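Local coordinates for protein desmoplakin (Homo sapiens, PDB 3R6N) that serves as a cell-adhesion protein of desmosomes, with a plakin domain fragment that forms a rigid rod of spectrin repeats carrying an SH3 domain, at residues G2-T7 with D64-S69; G16-Q21 with Y72-E77; K267-K272 with G332-P337; I284-L289 with C305-N310. All coordinates share one frame; numbering follows the deposited sequence.

Contact 1: residues G2-T7 with D64-S69; sequences GWDEFT and DLREKS
With CG anti to the backbone N (chi1 -152°) and a bend at chi2 of 63°, Glu67 sends its CG and carboxylate across to Trp3, whose indole is carried to the meeting by a CG placed beside its own backbone N (chi1 -57°). The result is a CH-pi contact: Glu67 CG lies 3.4 Å from the centroid of the Trp3 five-membered ring, over the face of that ring. Past CG, the carboxylate continues close to parallel with the indole. At the six-membered end of the ring, Trp3 CZ2 meets Ser69 CB at 3.5 Å. The apolar part goes on at Thr7, where Thr7 CG2 touches Leu65 CD2 at 3.8 Å and also meets the aliphatic Glu67 CB at 3.9 Å. Asp4 OD2 and Arg66 NH2 stand 4.2 Å apart, opposite charges too distant for a salt bridge. The Asp4 carboxylate is turned instead to its own helix. Phe6 N donates to Asp4 OD1 at 3.1 Å, reaching it from above the carboxylate plane, while Thr7 OG1 bonds Asp4 OD2 on the anti side at 3.0 Å. A weak bond from Thr7 N adds to the grip on OD2. Asp4 is thus the N-cap of helix 5-24 and Glu67 occupies the N-cap position of helix 68-117, so two helix starts pack together at one end of a helical bundle, consistent with the spectrin-repeat fold.

Contact 2: residues G16-Q21 with Y72-E77; sequences GWMRQQ and YQLEEE
Glu77 OE1 is gripped by two donors of one guanidinium: Arg19 NE at 3.3 Å and Arg19 NH2, also 3.3 Å away. Both hydrogen bonds are weak, and together they make a salt bridge. OE1 sits at the guanidinium edge, near its plane, where NE and NH2 can both point at it; the carboxylate plane is turned 84° against the guanidinium. An arginine chain extended from CG to NE covers the distance between the helices, while Glu77 bends at chi2 (65°) to present its carboxylate. The aliphatic part of the same glutamate does separate work: Met18 and Glu77 run past each other in opposite directions, with Met18 SD 4.0 Å and Met18 CE 3.9 Å from Glu77 CG. Met18 CE also reaches Leu74 CD2, again at 3.9 Å. The salt bridge therefore lies beside an apolar layer. The axes of segments 16-21 and 72-77 run nearly parallel, 19° apart and 11.0 Å at closest approach. Further along the same helix 68-117, Met18 also touches Tyr78 and Leu81. Trp17 turns to helix 34-64, stacking with Tyr54, and Glu75 forms salt bridges with Lys62 and Arg55 of helix 34-64, so the three helices pack as a bundle.

Contact 3: residues K267-K272 with G332-P337; sequences KIVQLK and GLIIPP
At the base of the SH3 fold, where its two chain ends come together, Val269 and Gln270 meet Ile335 and Pro337. One backbone bond crosses: Gln270 N donates to Ile335 O at 2.9 Å, with an N-H...O angle of 155° and the donor nearly along the C=O axis. It is the sole hydrogen bond between the two segments, so there is no extended strand pairing, in keeping with end-to-end directions 125° apart. Around the bond the side chains close in. Gln270 CB meets Ile335 CG2 at 3.6 Å, and the latter branch is brought there because CG1 takes the place beside the backbone N (chi1 -43°) and CG2 falls anti to it. Val269 CG2 touches Ile334 CG1 at 3.7 Å. In the SH3 topology, strand 333-334 is the last of the sheet and pairs with strand 285-288, so the contact joins the loop after helix 234-265 to the end of strand 333-334 and the residues that follow it. Further along, the Pro337 ring lies against backbone carbonyls, with Pro337 CB 3.4 Å from Ile268 O and Pro337 CG 3.8 Å from Lys267 O. Gln270 NE2 reaches on to Pro338 O in a weak hydrogen bond, and Ile268 turns away to pack on Tyr201 and Phe204 of helix 167-225 and on Ala342 of helix 340-384.

Contact 4: residues I284-L289 with C305-N310; sequences IILRAL and CILKDN
Three backbone hydrogen bonds join Ile284 and Leu286 to Cys305 and Leu307. Leu286 N donates to Cys305 O at 2.7 Å and Cys305 N returns the bond to Leu286 O at 3.0 Å, which makes these two residues an antiparallel hydrogen-bonded pair. The third bond runs from Leu307 N to Ile284 O at 3.1 Å. Next to the Leu286-Cys305 pair, Ile285 and Ile306 form a non-hydrogen-bonded pair, their side chains on the opposite face of the sheet from those of Leu286 and Cys305. Packing follows the pairing. Leu286 CB meets Cys305 CB at 4.1 Å, and Leu286 CD1 goes on to reach Leu307 CB at 3.9 Å. Leu307, with CG anti to the backbone N (chi1 -179°), runs side by side with Ile284 in the same direction, Leu307 CD2 lying 3.6 Å from Ile284 CD1. The axes of 285-288 and 305-309 are 121° apart, far from antiparallel, consistent with the strongly curled sheets of SH3 domains. Behind the pair, Leu286 and Cys305 both pack on Val318 of strand 315-319, and Leu286 also touches Leu333 and Ile335. A classic beta bulge at Lys308 and Asp309 faces strand 315-319. Strand 285-288 lies between strands 304-309 and 333-334 in the sheet, and just after it Leu289 rests on Cys190, Val193 and His194 of helix 167-225.

The four contacts fall into two groups far apart along the rod. Contacts 1 and 2 have centres 15 Å apart and share helices 5-24 and 68-117; they touch through Leu65 and Leu74 and through Trp3 and Gln73, and their segments alternate along the chain. Contacts 3 and 4 come later in sequence, with centres 10 Å apart and contact 4 lying between the two segments of contact 3. They share the SH3 sheet, joined by probable bonds from Leu289 N to Gly332 O and from Arg287 N to Ile334 O. Centres of contacts 1 and 3 are about 88 Å apart, placing contacts 1 and 2 near the N-terminal end of the elongated, mostly helical fragment and contacts 3 and 4 in the SH3 domain near its middle.

Contact 1: residues G2-T7 with D64-S69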
loop_
_atom_site.group_PDB
_atom_site.type_symbol
_atom_site.label_atom_id
_atom_site.label_comp_id
_atom_site.label_asym_id
_atom_site.label_seq_id
_atom_site.Cartn_x
_atom_site.Cartn_y
_atom_site.Cartn_z
ATOM N N GLY A 2 64.156 37.764 40.666
ATOM C CA GLY A 2 65.571 38.064 40.522
ATOM C C GLY A 2 65.831 39.447 39.946
ATOM O O GLY A 2 66.950 39.952 40.004
ATOM N N TRP A 3 64.790 40.060 39.391
ATOM C CA TRP A 3 64.914 41.357 38.735
ATOM C C TRP A 3 64.722 42.522 39.695
ATOM O O TRP A 3 64.523 42.339 40.894
ATOM C CB TRP A 3 63.872 41.496 37.622
ATOM C CG TRP A 3 63.917 40.444 36.560
ATOM C CD1 TRP A 3 65.025 39.825 36.059
ATOM C CD2 TRP A 3 62.795 39.889 35.861
ATOM N NE1 TRP A 3 64.661 38.918 35.092
ATOM C CE2 TRP A 3 63.297 38.938 34.954
ATOM C CE3 TRP A 3 61.414 40.105 35.919
ATOM C CZ2 TRP A 3 62.468 38.203 34.109
ATOM C CZ3 TRP A 3 60.594 39.376 35.082
ATOM C CH2 TRP A 3 61.122 38.438 34.188
ATOM N N ASP A 4 64.777 43.725 39.134
ATOM C CA ASP A 4 64.417 44.954 39.831
ATOM C C ASP A 4 63.002 44.843 40.408
ATOM O O ASP A 4 62.126 44.228 39.803
ATOM C CB ASP A 4 64.523 46.131 38.855
ATOM C CG ASP A 4 63.693 47.328 39.275
ATOM O OD1 ASP A 4 63.736 47.705 40.465
ATOM O OD2 ASP A 4 63.002 47.899 38.406
ATOM N N GLU A 5 62.785 45.436 41.579
ATOM C CA GLU A 5 61.497 45.331 42.267
ATOM C C GLU A 5 60.359 46.042 41.536
ATOM O O GLU A 5 59.204 45.623 41.623
ATOM C CB GLU A 5 61.607 45.850 43.704
ATOM C CG GLU A 5 62.643 45.125 44.546
ATOM C CD GLU A 5 62.410 43.626 44.598
ATOM O OE1 GLU A 5 61.241 43.196 44.490
ATOM O OE2 GLU A 5 63.400 42.876 44.744
ATOM N N PHE A 6 60.685 47.120 40.830
ATOM C CA PHE A 6 59.697 47.839 40.030
ATOM C C PHE A 6 59.366 47.031 38.782
ATOM O O PHE A 6 58.266 47.127 38.235
ATOM C CB PHE A 6 60.219 49.228 39.640
ATOM C CG PHE A 6 59.284 50.004 38.749
ATOM C CD1 PHE A 6 58.295 50.811 39.290
ATOM C CD2 PHE A 6 59.399 49.930 37.368
ATOM C CE1 PHE A 6 57.434 51.527 38.469
ATOM C CE2 PHE A 6 58.542 50.642 36.543
ATOM C CZ PHE A 6 57.559 51.441 37.095
ATOM N N THR A 7 60.329 46.232 38.335
ATOM C CA THR A 7 60.130 45.368 37.180
ATOM C C THR A 7 59.302 44.141 37.563
ATOM O O THR A 7 58.477 43.676 36.780
ATOM C CB THR A 7 61.475 44.932 36.562
ATOM O OG1 THR A 7 62.194 46.087 36.104
ATOM C CG2 THR A 7 61.242 43.987 35.395
ATOM N N ASP A 64 59.318 51.181 29.059
ATOM C CA ASP A 64 59.835 51.581 30.362
ATOM C C ASP A 64 60.804 50.541 30.909
ATOM O O ASP A 64 61.815 50.884 31.520
ATOM C CB ASP A 64 58.684 51.805 31.345
ATOM C CG ASP A 64 57.811 52.988 30.962
ATOM O OD1 ASP A 64 57.911 53.457 29.807
ATOM O OD2 ASP A 64 57.024 53.450 31.814
ATOM N N LEU A 65 60.489 49.271 30.680
ATOM C CA LEU A 65 61.329 48.172 31.141
ATOM C C LEU A 65 62.703 48.195 30.476
ATOM O O LEU A 65 62.908 48.859 29.462
ATOM C CB LEU A 65 60.643 46.830 30.871
ATOM C CG LEU A 65 59.326 46.579 31.610
ATOM C CD1 LEU A 65 58.615 45.350 31.057
ATOM C CD2 LEU A 65 59.561 46.441 33.109
ATOM N N ARG A 66 63.644 47.465 31.063
ATOM C CA ARG A 66 64.980 47.328 30.497
ATOM C C ARG A 66 65.470 45.912 30.724
ATOM O O ARG A 66 66.464 45.486 30.137
ATOM C CB ARG A 66 65.948 48.317 31.145
ATOM C CG ARG A 66 65.569 49.773 30.958
ATOM C CD ARG A 66 66.259 50.634 31.989
ATOM N NE ARG A 66 65.976 50.175 33.345
ATOM C CZ ARG A 66 64.904 50.533 34.043
ATOM N NH1 ARG A 66 64.007 51.355 33.514
ATOM N NH2 ARG A 66 64.724 50.069 35.272
ATOM N N GLU A 67 64.764 45.188 31.587
ATOM C CA GLU A 67 65.111 43.805 31.877
ATOM C C GLU A 67 64.933 42.946 30.633
ATOM O O GLU A 67 63.885 42.967 29.986
ATOM C CB GLU A 67 64.272 43.256 33.028
ATOM C CG GLU A 67 64.971 42.158 33.807
ATOM C CD GLU A 67 66.238 42.653 34.482
ATOM O OE1 GLU A 67 66.203 43.756 35.070
ATOM O OE2 GLU A 67 67.268 41.945 34.420
ATOM N N LYS A 68 65.973 42.190 30.312
ATOM C CA LYS A 68 66.033 41.429 29.072
ATOM C C LYS A 68 64.913 40.392 28.945
ATOM O O LYS A 68 64.166 40.390 27.966
ATOM C CB LYS A 68 67.407 40.767 28.958
ATOM C CG LYS A 68 68.540 41.659 29.455
ATOM C CD LYS A 68 69.833 40.881 29.637
ATOM C CE LYS A 68 70.850 41.676 30.445
ATOM N NZ LYS A 68 72.083 40.887 30.726
ATOM N N SER A 69 64.801 39.514 29.939
ATOM C CA SER A 69 63.805 38.449 29.911
ATOM C C SER A 69 62.386 38.989 30.011
ATOM O O SER A 69 61.519 38.632 29.214
ATOM C CB SER A 69 64.050 37.459 31.047
ATOM O OG SER A 69 65.232 36.716 30.825
#

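Contact 2: residues G16-Q21 with Y72-E77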
loop_
_atom_site.group_PDB
_atom_site.type_symbol
_atom_site.label_atom_id
_atom_site.label_comp_id
_atom_site.label_asym_id
_atom_site.label_seq_id
_atom_site.Cartn_x
_atom_site.Cartn_y
_atom_site.Cartn_z
ATOM N N GLY A 16 49.452 38.888 35.051
ATOM C CA GLY A 16 48.292 38.588 35.870
ATOM C C GLY A 16 46.984 38.927 35.185
ATOM O O GLY A 16 46.001 38.198 35.307
ATOM N N TRP A 17 46.965 40.042 34.465
ATOM C CA TRP A 17 45.776 40.422 33.723
ATOM C C TRP A 17 45.669 39.600 32.445
ATOM O O TRP A 17 44.577 39.191 32.047
ATOM C CB TRP A 17 45.788 41.912 33.389
ATOM C CG TRP A 17 44.588 42.337 32.607
ATOM C CD1 TRP A 17 43.372 42.706 33.105
ATOM C CD2 TRP A 17 44.480 42.419 31.182
ATOM N NE1 TRP A 17 42.515 43.018 32.077
ATOM C CE2 TRP A 17 43.171 42.850 30.886
ATOM C CE3 TRP A 17 45.363 42.170 30.127
ATOM C CZ2 TRP A 17 42.726 43.042 29.581
ATOM C CZ3 TRP A 17 44.916 42.360 28.829
ATOM C CH2 TRP A 17 43.610 42.791 28.568
ATOM N N MET A 18 46.810 39.353 31.812
ATOM C CA MET A 18 46.846 38.579 30.575
ATOM C C MET A 18 46.442 37.120 30.770
ATOM O O MET A 18 45.983 36.465 29.837
ATOM C CB MET A 18 48.230 38.657 29.929
ATOM C CG MET A 18 48.405 39.846 29.005
ATOM S SD MET A 18 49.835 39.663 27.936
ATOM C CE MET A 18 51.163 39.904 29.109
ATOM N N ARG A 19 46.620 36.613 31.983
ATOM C CA ARG A 19 46.275 35.229 32.275
ATOM C C ARG A 19 44.896 35.131 32.910
ATOM O O ARG A 19 44.239 34.098 32.825
ATOM C CB ARG A 19 47.348 34.580 33.150
ATOM C CG ARG A 19 48.639 34.312 32.388
ATOM C CD ARG A 19 49.820 34.073 33.311
ATOM N NE ARG A 19 51.065 33.948 32.559
ATOM C CZ ARG A 19 52.272 33.863 33.110
ATOM N NH1 ARG A 19 52.408 33.894 34.429
ATOM N NH2 ARG A 19 53.345 33.752 32.338
ATOM N N GLN A 20 44.452 36.215 33.534
ATOM C CA GLN A 20 43.094 36.262 34.049
ATOM C C GLN A 20 42.109 36.335 32.883
ATOM O O GLN A 20 40.939 35.978 33.021
ATOM C CB GLN A 20 42.904 37.448 34.995
ATOM C CG GLN A 20 41.556 37.461 35.704
ATOM C CD GLN A 20 41.268 36.159 36.430
ATOM O OE1 GLN A 20 42.171 35.530 36.983
ATOM N NE2 GLN A 20 40.005 35.744 36.425
ATOM N N GLN A 21 42.597 36.791 31.732
ATOM C CA GLN A 21 41.793 36.824 30.515
ATOM C C GLN A 21 41.681 35.433 29.896
ATOM O O GLN A 21 40.646 35.081 29.334
ATOM C CB GLN A 21 42.380 37.803 29.498
ATOM C CG GLN A 21 42.382 39.248 29.955
ATOM C CD GLN A 21 40.987 39.781 30.202
ATOM O OE1 GLN A 21 40.247 40.078 29.263
ATOM N NE2 GLN A 21 40.619 39.907 31.474
ATOM N N TYR A 72 60.779 40.005 26.817
ATOM C CA TYR A 72 60.519 38.847 25.976
ATOM C C TYR A 72 59.343 38.034 26.517
ATOM O O TYR A 72 58.451 37.640 25.766
ATOM C CB TYR A 72 61.768 37.971 25.861
ATOM C CG TYR A 72 61.540 36.697 25.080
ATOM C CD1 TYR A 72 61.643 36.678 23.694
ATOM C CD2 TYR A 72 61.209 35.515 25.728
ATOM C CE1 TYR A 72 61.429 35.515 22.978
ATOM C CE2 TYR A 72 60.993 34.347 25.019
ATOM C CZ TYR A 72 61.104 34.352 23.646
ATOM O OH TYR A 72 60.886 33.185 22.943
ATOM N N GLN A 73 59.348 37.796 27.825
ATOM C CA GLN A 73 58.306 37.007 28.473
ATOM C C GLN A 73 56.920 37.637 28.330
ATOM O O GLN A 73 55.925 36.933 28.182
ATOM C CB GLN A 73 58.639 36.799 29.951
ATOM C CG GLN A 73 57.570 36.031 30.714
ATOM C CD GLN A 73 58.010 35.648 32.114
ATOM O OE1 GLN A 73 59.160 35.869 32.497
ATOM N NE2 GLN A 73 57.094 35.066 32.883
ATOM N N LEU A 74 56.859 38.961 28.388
ATOM C CA LEU A 74 55.595 39.666 28.226
ATOM C C LEU A 74 55.104 39.540 26.796
ATOM O O LEU A 74 53.937 39.250 26.556
ATOM C CB LEU A 74 55.741 41.144 28.589
ATOM C CG LEU A 74 55.788 41.501 30.073
ATOM C CD1 LEU A 74 56.005 42.993 30.249
ATOM C CD2 LEU A 74 54.517 41.068 30.769
ATOM N N GLU A 75 56.002 39.765 25.845
ATOM C CA GLU A 75 55.640 39.708 24.437
ATOM C C GLU A 75 55.199 38.303 24.041
ATOM O O GLU A 75 54.321 38.133 23.199
ATOM C CB GLU A 75 56.809 40.164 23.563
ATOM C CG GLU A 75 56.426 40.438 22.117
ATOM C CD GLU A 75 55.403 41.555 21.987
ATOM O OE1 GLU A 75 55.254 42.342 22.948
ATOM O OE2 GLU A 75 54.744 41.646 20.927
ATOM N N GLU A 76 55.811 37.297 24.657
ATOM C CA GLU A 76 55.504 35.910 24.339
ATOM C C GLU A 76 54.138 35.525 24.888
ATOM O O GLU A 76 53.414 34.731 24.285
ATOM C CB GLU A 76 56.590 34.979 24.888
ATOM C CG GLU A 76 56.342 33.497 24.634
ATOM C CD GLU A 76 55.404 32.872 25.654
ATOM O OE1 GLU A 76 55.553 33.162 26.862
ATOM O OE2 GLU A 76 54.515 32.095 25.245
ATOM N N GLU A 77 53.791 36.093 26.039
ATOM C CA GLU A 77 52.496 35.842 26.651
ATOM C C GLU A 77 51.393 36.530 25.864
ATOM O O GLU A 77 50.340 35.950 25.616
ATOM C CB GLU A 77 52.475 36.338 28.094
ATOM C CG GLU A 77 51.185 36.034 28.824
ATOM C CD GLU A 77 50.958 34.542 29.007
ATOM O OE1 GLU A 77 51.928 33.829 29.350
ATOM O OE2 GLU A 77 49.811 34.082 28.804
#

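Contact 3: residues K267-K272 with G332-P337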
loop_
_atom_site.group_PDB
_atom_site.type_symbol
_atom_site.label_atom_id
_atom_site.label_comp_id
_atom_site.label_asym_id
_atom_site.label_seq_id
_atom_site.Cartn_x
_atom_site.Cartn_y
_atom_site.Cartn_z
ATOM N N LYS A 267 -6.116 -10.765 -0.739
ATOM C CA LYS A 267 -4.978 -9.872 -0.548
ATOM C C LYS A 267 -5.385 -8.446 -0.185
ATOM O O LYS A 267 -4.541 -7.620 0.154
ATOM C CB LYS A 267 -4.099 -9.855 -1.799
ATOM C CG LYS A 267 -3.448 -11.190 -2.112
ATOM C CD LYS A 267 -2.449 -11.052 -3.241
ATOM C CE LYS A 267 -3.073 -10.352 -4.441
ATOM N NZ LYS A 267 -2.114 -10.210 -5.575
ATOM N N ILE A 268 -6.678 -8.158 -0.253
ATOM C CA ILE A 268 -7.164 -6.815 0.041
ATOM C C ILE A 268 -7.025 -6.463 1.515
ATOM O O ILE A 268 -7.465 -7.202 2.393
ATOM C CB ILE A 268 -8.620 -6.620 -0.401
ATOM C CG1 ILE A 268 -8.731 -6.766 -1.919
ATOM C CG2 ILE A 268 -9.120 -5.251 0.031
ATOM C CD1 ILE A 268 -7.843 -5.816 -2.689
ATOM N N VAL A 269 -6.413 -5.314 1.768
ATOM C CA VAL A 269 -6.105 -4.858 3.114
ATOM C C VAL A 269 -7.358 -4.315 3.813
ATOM O O VAL A 269 -8.425 -4.244 3.204
ATOM C CB VAL A 269 -5.013 -3.769 3.050
ATOM C CG1 VAL A 269 -5.644 -2.392 2.922
ATOM C CG2 VAL A 269 -4.091 -3.853 4.254
ATOM N N GLN A 270 -7.232 -3.942 5.086
ATOM C CA GLN A 270 -8.351 -3.367 5.830
ATOM C C GLN A 270 -8.144 -1.887 6.126
ATOM O O GLN A 270 -7.101 -1.487 6.637
ATOM C CB GLN A 270 -8.574 -4.115 7.138
ATOM C CG GLN A 270 -9.136 -5.504 6.960
ATOM C CD GLN A 270 -9.795 -6.027 8.219
ATOM O OE1 GLN A 270 -10.569 -5.321 8.867
ATOM N NE2 GLN A 270 -9.493 -7.274 8.572
ATOM N N LEU A 271 -9.154 -1.078 5.822
ATOM C CA LEU A 271 -9.063 0.368 6.000
ATOM C C LEU A 271 -9.997 0.931 7.074
ATOM O O LEU A 271 -9.623 1.841 7.807
ATOM C CB LEU A 271 -9.313 1.082 4.669
ATOM C CG LEU A 271 -8.088 1.452 3.829
ATOM C CD1 LEU A 271 -7.055 0.348 3.854
ATOM C CD2 LEU A 271 -8.493 1.783 2.399
ATOM N N LYS A 272 -11.212 0.404 7.166
ATOM C CA LYS A 272 -12.189 0.963 8.098
ATOM C C LYS A 272 -11.680 1.056 9.538
ATOM O O LYS A 272 -11.910 2.059 10.213
ATOM C CB LYS A 272 -13.509 0.195 8.041
ATOM C CG LYS A 272 -14.246 0.362 6.729
ATOM C CD LYS A 272 -15.595 -0.324 6.761
ATOM C CE LYS A 272 -16.297 -0.203 5.423
ATOM N NZ LYS A 272 -16.554 1.223 5.072
ATOM N N GLY A 332 3.122 3.930 10.351
ATOM C CA GLY A 332 3.933 2.733 10.241
ATOM C C GLY A 332 3.207 1.446 10.575
ATOM O O GLY A 332 3.837 0.414 10.796
ATOM N N LEU A 333 1.881 1.498 10.609
ATOM C CA LEU A 333 1.081 0.309 10.884
ATOM C C LEU A 333 -0.010 0.106 9.836
ATOM O O LEU A 333 -0.792 1.014 9.553
ATOM C CB LEU A 333 0.438 0.401 12.267
ATOM C CG LEU A 333 1.338 0.354 13.497
ATOM C CD1 LEU A 333 0.563 0.823 14.716
ATOM C CD2 LEU A 333 1.896 -1.045 13.705
ATOM N N ILE A 334 -0.064 -1.092 9.268
ATOM C CA ILE A 334 -1.109 -1.433 8.313
ATOM C C ILE A 334 -2.006 -2.512 8.912
ATOM O O ILE A 334 -1.663 -3.110 9.934
ATOM C CB ILE A 334 -0.509 -1.915 6.975
ATOM C CG1 ILE A 334 -1.530 -1.781 5.843
ATOM C CG2 ILE A 334 0.004 -3.345 7.091
ATOM C CD1 ILE A 334 -0.898 -1.714 4.477
ATOM N N ILE A 335 -3.158 -2.751 8.291
ATOM C CA ILE A 335 -4.077 -3.782 8.765
ATOM C C ILE A 335 -4.249 -4.858 7.697
ATOM O O ILE A 335 -5.144 -4.775 6.859
ATOM C CB ILE A 335 -5.454 -3.194 9.142
ATOM C CG1 ILE A 335 -5.286 -1.887 9.923
ATOM C CG2 ILE A 335 -6.269 -4.205 9.934
ATOM C CD1 ILE A 335 -6.587 -1.281 10.406
ATOM N N PRO A 336 -3.394 -5.883 7.734
ATOM C CA PRO A 336 -3.328 -6.886 6.668
ATOM C C PRO A 336 -4.606 -7.721 6.568
ATOM O O PRO A 336 -5.392 -7.762 7.522
ATOM C CB PRO A 336 -2.158 -7.764 7.109
ATOM C CG PRO A 336 -2.174 -7.662 8.585
ATOM C CD PRO A 336 -2.536 -6.241 8.875
ATOM N N PRO A 337 -4.815 -8.377 5.413
ATOM C CA PRO A 337 -5.937 -9.296 5.202
ATOM C C PRO A 337 -5.888 -10.436 6.210
ATOM O O PRO A 337 -4.889 -10.561 6.917
ATOM C CB PRO A 337 -5.704 -9.813 3.775
ATOM C CG PRO A 337 -4.292 -9.499 3.467
ATOM C CD PRO A 337 -3.993 -8.240 4.201
#

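Contact 4: residues I284-L289 with C305-N310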
loop_
_atom_site.group_PDB
_atom_site.type_symbol
_atom_site.label_atom_id
_atom_site.label_comp_id
_atom_site.label_asym_id
_atom_site.label_seq_id
_atom_site.Cartn_x
_atom_site.Cartn_y
_atom_site.Cartn_z
ATOM N N ILE A 284 -8.283 -6.371 16.337
ATOM C CA ILE A 284 -7.700 -5.888 15.094
ATOM C C ILE A 284 -6.203 -6.185 15.018
ATOM O O ILE A 284 -5.419 -5.689 15.828
ATOM C CB ILE A 284 -7.953 -4.381 14.931
ATOM C CG1 ILE A 284 -9.346 -4.030 15.455
ATOM C CG2 ILE A 284 -7.811 -3.965 13.483
ATOM C CD1 ILE A 284 -9.726 -2.583 15.262
ATOM N N ILE A 285 -5.820 -7.004 14.043
ATOM C CA ILE A 285 -4.431 -7.404 13.858
ATOM C C ILE A 285 -3.686 -6.426 12.952
ATOM O O ILE A 285 -4.128 -6.137 11.840
ATOM C CB ILE A 285 -4.331 -8.805 13.223
ATOM C CG1 ILE A 285 -5.275 -9.789 13.921
ATOM C CG2 ILE A 285 -2.892 -9.297 13.238
ATOM C CD1 ILE A 285 -5.152 -9.798 15.419
ATOM N N LEU A 286 -2.550 -5.926 13.425
ATOM C CA LEU A 286 -1.745 -4.994 12.648
ATOM C C LEU A 286 -0.430 -5.638 12.210
ATOM O O LEU A 286 -0.022 -6.668 12.745
ATOM C CB LEU A 286 -1.449 -3.738 13.473
ATOM C CG LEU A 286 -2.643 -3.057 14.145
ATOM C CD1 LEU A 286 -2.177 -1.939 15.055
ATOM C CD2 LEU A 286 -3.619 -2.536 13.104
ATOM N N ARG A 287 0.225 -5.031 11.226
ATOM C CA ARG A 287 1.582 -5.415 10.861
ATOM C C ARG A 287 2.443 -4.164 10.770
ATOM O O ARG A 287 2.003 -3.135 10.255
ATOM C CB ARG A 287 1.620 -6.182 9.536
ATOM C CG ARG A 287 3.010 -6.689 9.177
ATOM C CD ARG A 287 3.052 -7.449 7.855
ATOM N NE ARG A 287 2.914 -6.572 6.695
ATOM C CZ ARG A 287 1.906 -6.633 5.827
ATOM N NH1 ARG A 287 0.945 -7.541 5.984
ATOM N NH2 ARG A 287 1.856 -5.792 4.798
ATOM N N ALA A 288 3.664 -4.246 11.286
ATOM C CA ALA A 288 4.572 -3.105 11.249
ATOM C C ALA A 288 5.178 -2.950 9.861
ATOM O O ALA A 288 5.693 -3.909 9.289
ATOM C CB ALA A 288 5.656 -3.251 12.299
ATOM N N LEU A 289 5.095 -1.742 9.315
ATOM C CA LEU A 289 5.601 -1.477 7.974
ATOM C C LEU A 289 7.091 -1.153 8.015
ATOM O O LEU A 289 7.789 -1.264 7.006
ATOM C CB LEU A 289 4.826 -0.329 7.323
ATOM C CG LEU A 289 3.330 -0.531 7.048
ATOM C CD1 LEU A 289 2.709 0.690 6.363
ATOM C CD2 LEU A 289 3.096 -1.787 6.223
ATOM N N CYS A 305 1.058 -6.809 15.591
ATOM C CA CYS A 305 0.602 -6.083 16.767
ATOM C C CYS A 305 -0.907 -6.168 16.915
ATOM O O CYS A 305 -1.627 -6.412 15.950
ATOM C CB CYS A 305 1.004 -4.612 16.677
ATOM S SG CYS A 305 2.779 -4.290 16.604
ATOM N N ILE A 306 -1.381 -5.961 18.136
ATOM C CA ILE A 306 -2.809 -5.868 18.386
ATOM C C ILE A 306 -3.151 -4.424 18.709
ATOM O O ILE A 306 -2.442 -3.766 19.466
ATOM C CB ILE A 306 -3.261 -6.796 19.539
ATOM C CG1 ILE A 306 -3.135 -8.271 19.133
ATOM C CG2 ILE A 306 -4.692 -6.477 19.949
ATOM C CD1 ILE A 306 -1.733 -8.846 19.292
ATOM N N LEU A 307 -4.227 -3.930 18.110
ATOM C CA LEU A 307 -4.666 -2.558 18.314
ATOM C C LEU A 307 -5.465 -2.442 19.602
ATOM O O LEU A 307 -6.374 -3.229 19.844
ATOM C CB LEU A 307 -5.517 -2.109 17.131
ATOM C CG LEU A 307 -6.061 -0.683 17.148
ATOM C CD1 LEU A 307 -4.930 0.326 17.254
ATOM C CD2 LEU A 307 -6.883 -0.432 15.894
ATOM N N LYS A 308 -5.123 -1.466 20.434
ATOM C CA LYS A 308 -5.838 -1.273 21.689
ATOM C C LYS A 308 -6.676 0.003 21.693
ATOM O O LYS A 308 -7.833 -0.009 22.109
ATOM C CB LYS A 308 -4.877 -1.290 22.880
ATOM C CG LYS A 308 -4.513 -2.687 23.358
ATOM C CD LYS A 308 -3.971 -2.667 24.785
ATOM C CE LYS A 308 -4.004 -4.061 25.409
ATOM N NZ LYS A 308 -3.558 -4.068 26.833
ATOM N N ASP A 309 -6.089 1.098 21.223
ATOM C CA ASP A 309 -6.783 2.379 21.171
ATOM C C ASP A 309 -6.362 3.160 19.938
ATOM O O ASP A 309 -5.178 3.285 19.650
ATOM C CB ASP A 309 -6.503 3.192 22.438
ATOM C CG ASP A 309 -7.235 4.527 22.456
ATOM O OD1 ASP A 309 -8.150 4.725 21.629
ATOM O OD2 ASP A 309 -6.898 5.382 23.306
ATOM N N ASN A 310 -7.339 3.687 19.209
ATOM C CA ASN A 310 -7.053 4.424 17.983
ATOM C C ASN A 310 -7.839 5.724 17.847
ATOM O O ASN A 310 -8.089 6.191 16.735
ATOM C CB ASN A 310 -7.287 3.540 16.755
ATOM C CG ASN A 310 -8.759 3.314 16.467
ATOM O OD1 ASN A 310 -9.580 3.222 17.383
ATOM N ND2 ASN A 310 -9.102 3.225 15.185
#